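Local coordinates for FAD-binding PCMH-type domain-containing protein (Gibberella zeae, PDB 6YJO), which carries a covalently linked FAD and probably works as an oxidoreductase that oxidises oligosaccharides, at residues Val126-Asn129 against Lys130-Cys134; Val267-Pro270 against Lys271-Met275; Lys353-Arg357 against Asn358-Ser362; Asp443-Thr446 against Lys447-Asp451. All blocks are in the same frame, centred on the assembly; numbering follows the deposited sequence.

Interaction 1 (Val126-Asn129 against Lys130-Cys134); sequences VTLN and KDMSC
Asn129 grips Ser133 twice, once through the backbone and once through the side chain. Its backbone N donates to Ser133 O at 2.9 Å, nearly in line with that carbonyl, while ND2 donates to Ser133 OG at 3.1 Å, the hydroxyl lying somewhat out of the amide plane. Ser133 OG is in turn the donor to Asp131 OD1, 2.8 Å away on the syn side of the carboxylate. The same OD1 also takes Ser133 N at 3.1 Å, from above the carboxylate plane, closing an Asx turn. A short acidic side chain suits this place because one oxygen can fix both the backbone and the hydroxyl of the residue two further on. Asn129 O accepts Met132 N at 3.3 Å, completing a type I turn. Met132 follows with left-handed backbone angles (phi 82°), so the whole is a 3:5 hairpin with a G1 bulge. The methionine chain, bent at chi2 and chi3, curls back until CE lies 3.2 Å from Asn129 O. Further along, Leu128 and Cys134 form a non-hydrogen-bonded antiparallel pair, and Leu128 CD1 rests 3.7 Å from Ser133 O. These two apolar residues face helix 142-152, where Leu128 meets Phe152 and Cys134 meets Leu149, while strand 226-236 runs alongside 133-137 and bonds to Met132 through Thr234.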
# COMPACT_ATOMS: atom_id res chain seq x y z
N VAL A 126 -3.46 -5.74 19.11
CA VAL A 126 -2.80 -4.44 19.21
C VAL A 126 -2.48 -4.18 20.68
O VAL A 126 -3.24 -4.58 21.57
CB VAL A 126 -3.68 -3.31 18.65
CG1 VAL A 126 -2.98 -1.96 18.79
CG2 VAL A 126 -4.05 -3.57 17.19
N THR A 127 -1.35 -3.53 20.93
CA THR A 127 -0.91 -3.21 22.28
C THR A 127 -0.21 -1.86 22.26
O THR A 127 0.79 -1.69 21.56
CB THR A 127 0.03 -4.30 22.83
OG1 THR A 127 -0.71 -5.51 23.05
CG2 THR A 127 0.67 -3.86 24.14
N LEU A 128 -0.75 -0.91 23.02
CA LEU A 128 -0.20 0.44 23.13
C LEU A 128 0.59 0.56 24.43
O LEU A 128 0.02 0.39 25.51
CB LEU A 128 -1.32 1.49 23.08
CG LEU A 128 -0.92 2.95 23.35
CD1 LEU A 128 0.10 3.45 22.33
CD2 LEU A 128 -2.15 3.84 23.34
N ASN A 129 1.88 0.84 24.31
CA ASN A 129 2.75 1.02 25.46
C ASN A 129 2.66 2.45 25.99
O ASN A 129 2.08 3.34 25.35
CB ASN A 129 4.20 0.68 25.10
CG ASN A 129 4.38 -0.78 24.74
OD1 ASN A 129 4.04 -1.67 25.53
ND2 ASN A 129 4.90 -1.04 23.55
N LYS A 130 3.26 2.68 27.16
CA LYS A 130 3.16 3.97 27.82
C LYS A 130 4.10 5.00 27.21
O LYS A 130 3.81 6.20 27.27
CB LYS A 130 3.44 3.82 29.31
CG LYS A 130 2.38 3.04 30.08
CD LYS A 130 1.01 3.69 29.96
CE LYS A 130 0.04 3.12 30.97
NZ LYS A 130 -1.37 3.46 30.64
N ASP A 131 5.23 4.57 26.64
CA ASP A 131 6.13 5.47 25.94
C ASP A 131 5.63 5.79 24.53
O ASP A 131 6.34 6.47 23.78
CB ASP A 131 7.55 4.88 25.89
CG ASP A 131 7.64 3.58 25.10
OD1 ASP A 131 6.62 3.12 24.54
OD2 ASP A 131 8.76 3.02 25.03
N MET A 132 4.44 5.31 24.17
CA MET A 132 3.71 5.61 22.94
C MET A 132 4.18 4.77 21.75
O MET A 132 3.67 4.97 20.64
CB MET A 132 3.79 7.10 22.57
CG MET A 132 3.25 8.02 23.66
SD MET A 132 1.49 7.81 24.03
CE MET A 132 1.48 6.50 25.27
N SER A 133 5.12 3.85 21.94
CA SER A 133 5.30 2.79 20.96
C SER A 133 4.12 1.82 21.04
O SER A 133 3.38 1.80 22.03
CB SER A 133 6.62 2.05 21.20
OG SER A 133 6.56 1.27 22.39
N CYS A 134 3.95 1.02 19.99
CA CYS A 134 2.91 0.00 19.99
C CYS A 134 3.44 -1.26 19.33
O CYS A 134 4.36 -1.23 18.51
CB CYS A 134 1.64 0.47 19.26
SG CYS A 134 1.85 0.87 17.51

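Interaction 2 (Val267-Pro270 against Lys271-Met275); sequences VTAP and KELNM
Ala269, the first residue beyond helix 252-268 to abandon helical angles, turns its methyl group onto Leu273: CB lies 3.5 Å from CD2 of the leucine. A small side chain fits here, since the leucine branch comes right up to it. With CG anti to the backbone N (chi1 179°), Leu273 extends its branched end toward the alanine, and Phe265 and Leu297 add to the same buried apolar cluster. Pro270 comes next. Its ring holds phi near -60°, extended psi values here and at Ala269 lead the chain from the helix, and its carbonyl starts a type I turn, Pro270 O accepting Leu273 N at 3.3 Å from well above the carbonyl plane. The turn belongs to a split beta-alpha-beta unit: helix 252-268 passes from strand 242-248 to the parallel strand 273-280, with the antiparallel strand 283-290 lying between them. Arg181 NH1 also binds Pro270 O, so this oxygen has a second donor from another part of the chain. At the outer side of the turn, Pro270 CB sits 3.8 Å from Glu272 OE1, while OE2 of that glutamate forms a salt bridge with Lys271 NZ at 3.6 Å, two long polar chains suited to the surface.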
# COMPACT_ATOMS: atom_id res chain seq x y z
N VAL A 267 3.94 21.93 -3.60
CA VAL A 267 5.25 22.33 -3.09
C VAL A 267 5.10 23.27 -1.90
O VAL A 267 5.90 23.22 -0.96
CB VAL A 267 6.08 22.97 -4.22
CG1 VAL A 267 7.43 23.45 -3.69
CG2 VAL A 267 6.26 22.00 -5.37
N THR A 268 4.08 24.13 -1.92
CA THR A 268 4.00 25.24 -0.98
C THR A 268 3.00 25.04 0.15
O THR A 268 3.12 25.71 1.18
CB THR A 268 3.62 26.53 -1.73
OG1 THR A 268 2.39 26.33 -2.44
CG2 THR A 268 4.71 26.92 -2.73
N ALA A 269 2.02 24.15 -0.00
CA ALA A 269 0.95 24.07 0.98
C ALA A 269 1.50 23.64 2.34
O ALA A 269 2.53 22.97 2.42
CB ALA A 269 -0.12 23.09 0.52
N PRO A 270 0.84 24.04 3.43
CA PRO A 270 1.29 23.60 4.76
C PRO A 270 1.26 22.09 4.89
O PRO A 270 0.58 21.38 4.15
CB PRO A 270 0.28 24.25 5.71
CG PRO A 270 -0.25 25.42 4.96
CD PRO A 270 -0.29 24.98 3.52
N LYS A 271 2.02 21.59 5.88
CA LYS A 271 2.07 20.15 6.12
C LYS A 271 0.80 19.64 6.78
O LYS A 271 0.53 18.43 6.71
CB LYS A 271 3.29 19.80 6.99
CG LYS A 271 3.13 20.10 8.46
CD LYS A 271 4.44 19.89 9.20
CE LYS A 271 4.34 20.36 10.64
NZ LYS A 271 4.07 21.82 10.73
N GLU A 272 0.00 20.52 7.39
CA GLU A 272 -1.29 20.12 7.93
C GLU A 272 -2.28 19.70 6.85
O GLU A 272 -3.34 19.16 7.18
CB GLU A 272 -1.91 21.26 8.76
CG GLU A 272 -1.37 21.39 10.18
CD GLU A 272 -0.05 22.14 10.25
OE1 GLU A 272 0.37 22.70 9.22
OE2 GLU A 272 0.56 22.17 11.34
N LEU A 273 -1.96 19.93 5.58
CA LEU A 273 -2.88 19.72 4.48
C LEU A 273 -2.54 18.44 3.73
O LEU A 273 -1.37 18.22 3.37
CB LEU A 273 -2.84 20.92 3.53
CG LEU A 273 -3.73 20.88 2.29
CD1 LEU A 273 -5.20 20.94 2.65
CD2 LEU A 273 -3.35 22.03 1.37
N ASN A 274 -3.54 17.60 3.49
CA ASN A 274 -3.40 16.35 2.76
C ASN A 274 -4.42 16.33 1.63
O ASN A 274 -5.60 16.60 1.86
CB ASN A 274 -3.60 15.15 3.69
CG ASN A 274 -2.59 15.11 4.82
OD1 ASN A 274 -1.58 14.42 4.73
ND2 ASN A 274 -2.86 15.85 5.89
N MET A 275 -3.98 16.01 0.42
CA MET A 275 -4.82 16.19 -0.76
C MET A 275 -4.58 15.10 -1.78
O MET A 275 -3.47 14.56 -1.89
CB MET A 275 -4.57 17.56 -1.41
CG MET A 275 -5.81 18.21 -1.96
SD MET A 275 -5.54 19.94 -2.40
CE MET A 275 -4.75 19.75 -4.00

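Interaction 3 (Lys353-Arg357 against Asn358-Ser362); sequences KALTR and NQVKS
A glutamine takes the role in this capping box that is often played by glutamate: Gln359 OE1 reaches back over the helix start and accepts Thr356 N at 2.9 Å. The N-H points almost straight at the oxygen (173°), yet it arrives from above the amide plane, 51° out of it. The return bond runs from Gln359 N to Thr356 OG1 at 3.1 Å. Thr356 is the N-cap residue, and its OG1 is held between the backbone N and the carbonyl carbon (chi1 68°), which turns the hydroxyl toward the first turn of the helix. Threonine suits the place because its short hydroxyl can stand in for the carbonyl that the helix lacks at its start. The glutamine chain is extended beyond CG, so the amide crosses the threonine side chain at a slant, with OE1 3.6 Å from Thr356 CG2. Regular helical bonding then begins, Val360 N meeting Thr356 O at 3.0 Å and Lys361 N meeting Arg357 O. Outside the cap, Arg357 CG and Lys361 CD lie 3.8 Å apart, while the guanidinium group of Arg357 is engaged by Glu257 of helix 252-268. On the buried side, Leu355 CB meets Val360 CG2 at 3.5 Å, and Leu355 also packs on Leu417 and Trp419 of the sheet. An apolar residue just before the N-cap touching the fourth residue after it is a hydrophobic staple. Staple and capping box together are a classic way to begin a helix, here helix 357-371, which the chain enters after strand 346-352.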
# COMPACT_ATOMS: atom_id res chain seq x y z
N LYS A 353 7.96 12.88 -10.52
CA LYS A 353 8.26 14.26 -10.16
C LYS A 353 7.27 15.19 -10.86
O LYS A 353 6.41 14.76 -11.63
CB LYS A 353 9.70 14.60 -10.55
CG LYS A 353 10.75 13.76 -9.84
CD LYS A 353 12.13 13.95 -10.45
CE LYS A 353 13.21 13.27 -9.62
NZ LYS A 353 13.53 14.02 -8.37
N ALA A 354 7.39 16.48 -10.55
CA ALA A 354 6.64 17.51 -11.25
C ALA A 354 6.67 17.30 -12.76
O ALA A 354 7.73 17.32 -13.38
CB ALA A 354 7.22 18.88 -10.90
N LEU A 355 5.49 17.10 -13.35
CA LEU A 355 5.38 17.00 -14.80
C LEU A 355 5.62 18.36 -15.46
O LEU A 355 5.30 19.41 -14.91
CB LEU A 355 4.01 16.47 -15.21
CG LEU A 355 3.79 14.96 -15.22
CD1 LEU A 355 3.85 14.36 -13.82
CD2 LEU A 355 2.45 14.64 -15.89
N THR A 356 6.18 18.32 -16.67
CA THR A 356 6.35 19.51 -17.49
C THR A 356 5.02 19.89 -18.13
O THR A 356 4.09 19.09 -18.20
CB THR A 356 7.40 19.28 -18.57
OG1 THR A 356 6.90 18.32 -19.51
CG2 THR A 356 8.69 18.77 -17.96
N ARG A 357 4.95 21.13 -18.63
CA ARG A 357 3.74 21.59 -19.32
C ARG A 357 3.32 20.59 -20.39
O ARG A 357 2.14 20.22 -20.49
CB ARG A 357 3.97 22.97 -19.95
CG ARG A 357 2.83 23.41 -20.86
CD ARG A 357 2.72 24.93 -20.97
NE ARG A 357 2.25 25.54 -19.73
CZ ARG A 357 0.97 25.69 -19.39
NH1 ARG A 357 0.00 25.28 -20.20
NH2 ARG A 357 0.66 26.26 -18.23
N ASN A 358 4.27 20.13 -21.20
CA ASN A 358 3.96 19.25 -22.32
C ASN A 358 3.62 17.84 -21.87
O ASN A 358 2.87 17.14 -22.57
CB ASN A 358 5.13 19.22 -23.31
CG ASN A 358 5.55 20.62 -23.76
OD1 ASN A 358 6.66 21.06 -23.49
ND2 ASN A 358 4.64 21.32 -24.44
N GLN A 359 4.14 17.41 -20.72
CA GLN A 359 3.77 16.10 -20.18
C GLN A 359 2.33 16.12 -19.68
O GLN A 359 1.58 15.17 -19.91
CB GLN A 359 4.74 15.71 -19.07
CG GLN A 359 6.00 15.06 -19.59
CD GLN A 359 7.20 15.29 -18.68
OE1 GLN A 359 7.05 15.64 -17.52
NE2 GLN A 359 8.40 15.12 -19.23
N VAL A 360 1.93 17.19 -18.99
CA VAL A 360 0.54 17.30 -18.53
C VAL A 360 -0.40 17.41 -19.72
O VAL A 360 -1.55 16.96 -19.64
CB VAL A 360 0.38 18.51 -17.58
CG1 VAL A 360 -1.03 18.55 -17.01
CG2 VAL A 360 1.41 18.44 -16.46
N LYS A 361 0.05 17.99 -20.84
CA LYS A 361 -0.80 18.10 -22.02
C LYS A 361 -0.99 16.74 -22.69
O LYS A 361 -2.08 16.45 -23.19
CB LYS A 361 -0.22 19.12 -23.00
CG LYS A 361 -0.36 20.57 -22.52
CD LYS A 361 0.57 21.53 -23.27
CE LYS A 361 0.10 21.82 -24.69
NZ LYS A 361 0.94 22.86 -25.36
N SER A 362 0.05 15.90 -22.69
CA SER A 362 -0.08 14.56 -23.28
C SER A 362 -1.03 13.69 -22.47
O SER A 362 -1.81 12.93 -23.04
CB SER A 362 1.30 13.90 -23.38
OG SER A 362 1.19 12.57 -23.84

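Interaction 4 (Asp443-Thr446 against Lys447-Asp451); sequences DSVT and KTMAD
The last turn of helix 431-446 passes into a type I turn, Lys447 N binding Asp443 O at 3.0 Å and Met449 N binding Thr446 O at 2.9 Å. The first of these bonds is nearly collinear with its carbonyl, as in a regular helix, whereas the second meets Thr446 O from far above the carbonyl plane, as the chain bends away. Asp443 O also attracts weak bonds from Thr446 N and from Thr446 OG1. The hydroxyl lies 3.5 Å away and leans back toward the preceding turn; a threonine suits this buried place because its side chain can also touch Trp454 and Leu350. The aliphatic start of Lys447 also covers that carbonyl, CG standing 3.3 Å from Asp443 O, before a bend at chi3 leads the ammonium end away from the helix, as befits an exposed lysine. Met449 closes the contact from the loop side. Its chi1 of -130° lies away from the staggered positions, and a bend at chi3 brings the methyl end back over the helix. There CE lies 3.6 Å from Val445 CG1 and 3.2 Å from Val445 O, the two side chains running side by side in the same direction. A flexible thioether can follow such a bend, while beta-branched Val445 gives a compact apolar surface against Phe363 of helix 357-371 and Leu350 of strand 346-352. The arrangement is that of a helix C-terminus finished by a type I turn, which carries the chain from helix 431-446 into the loop before helix 467-475.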
# COMPACT_ATOMS: atom_id res chain seq x y z
N ASP A 443 1.52 5.56 -19.80
CA ASP A 443 2.59 5.91 -20.72
C ASP A 443 2.49 7.37 -21.16
O ASP A 443 3.51 8.04 -21.34
CB ASP A 443 2.56 4.99 -21.94
CG ASP A 443 2.87 3.55 -21.58
OD1 ASP A 443 3.53 3.33 -20.55
OD2 ASP A 443 2.44 2.65 -22.33
N SER A 444 1.27 7.87 -21.37
CA SER A 444 1.09 9.26 -21.77
C SER A 444 1.80 10.22 -20.82
O SER A 444 2.16 11.33 -21.21
CB SER A 444 -0.40 9.60 -21.83
OG SER A 444 -0.95 9.72 -20.53
N VAL A 445 2.00 9.80 -19.57
CA VAL A 445 2.68 10.64 -18.58
C VAL A 445 4.19 10.54 -18.73
O VAL A 445 4.90 11.55 -18.67
CB VAL A 445 2.23 10.24 -17.16
CG1 VAL A 445 3.15 10.85 -16.12
CG2 VAL A 445 0.78 10.64 -16.92
N THR A 446 4.70 9.32 -18.94
CA THR A 446 6.13 9.05 -18.78
C THR A 446 6.92 9.15 -20.08
O THR A 446 8.16 9.19 -20.02
CB THR A 446 6.32 7.66 -18.18
OG1 THR A 446 5.70 6.68 -19.03
CG2 THR A 446 5.71 7.59 -16.79
N LYS A 447 6.25 9.19 -21.23
CA LYS A 447 6.94 9.17 -22.52
C LYS A 447 8.12 10.14 -22.58
O LYS A 447 9.23 9.76 -22.94
CB LYS A 447 5.95 9.47 -23.65
CG LYS A 447 5.24 8.24 -24.19
CD LYS A 447 4.23 8.57 -25.28
CE LYS A 447 4.90 9.10 -26.54
NZ LYS A 447 4.02 9.00 -27.74
N THR A 448 7.88 11.41 -22.23
CA THR A 448 8.92 12.43 -22.33
C THR A 448 9.84 12.47 -21.12
O THR A 448 10.85 13.18 -21.14
CB THR A 448 8.25 13.80 -22.51
OG1 THR A 448 7.44 13.78 -23.69
CG2 THR A 448 9.30 14.91 -22.64
N MET A 449 9.55 11.70 -20.07
CA MET A 449 10.29 11.78 -18.82
C MET A 449 11.57 10.95 -18.90
O MET A 449 11.57 9.85 -19.46
CB MET A 449 9.41 11.28 -17.67
CG MET A 449 9.34 12.19 -16.46
SD MET A 449 8.17 11.57 -15.23
CE MET A 449 6.61 11.94 -16.04
N ALA A 450 12.66 11.49 -18.35
CA ALA A 450 13.90 10.73 -18.25
C ALA A 450 13.65 9.37 -17.62
O ALA A 450 12.96 9.27 -16.60
CB ALA A 450 14.93 11.52 -17.44
N ASP A 451 14.22 8.33 -18.23
CA ASP A 451 13.85 6.96 -17.88
C ASP A 451 14.01 6.68 -16.39
O ASP A 451 13.33 5.79 -15.85
CB ASP A 451 14.68 5.98 -18.69
CG ASP A 451 14.25 4.54 -18.47
OD1 ASP A 451 13.25 4.13 -19.10
OD2 ASP A 451 14.90 3.84 -17.67

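Interactions 3 and 4 form one neighbourhood, their centres only 9 Å apart, in which helix 357-371 begins beside the end of helix 431-446. Ser362 OG and Ser444 O stand 3.1 Å apart, probably hydrogen-bonded, and Gln359 NE2 packs 3.5 Å from Thr448 CG2. Interaction 2 serves the same seven-stranded sheet, its centre 21 Å from that of interaction 3 and its nearest atoms about 6 Å away. Interaction 1 belongs to a separate antiparallel sheet, in the FAD-binding region, with its centre 44 Å from those of 3 and 4, across the chain's centre. Interaction 2 does not touch FAD-binding Tyr176, whose side chain is about 10 Å from that of Leu273.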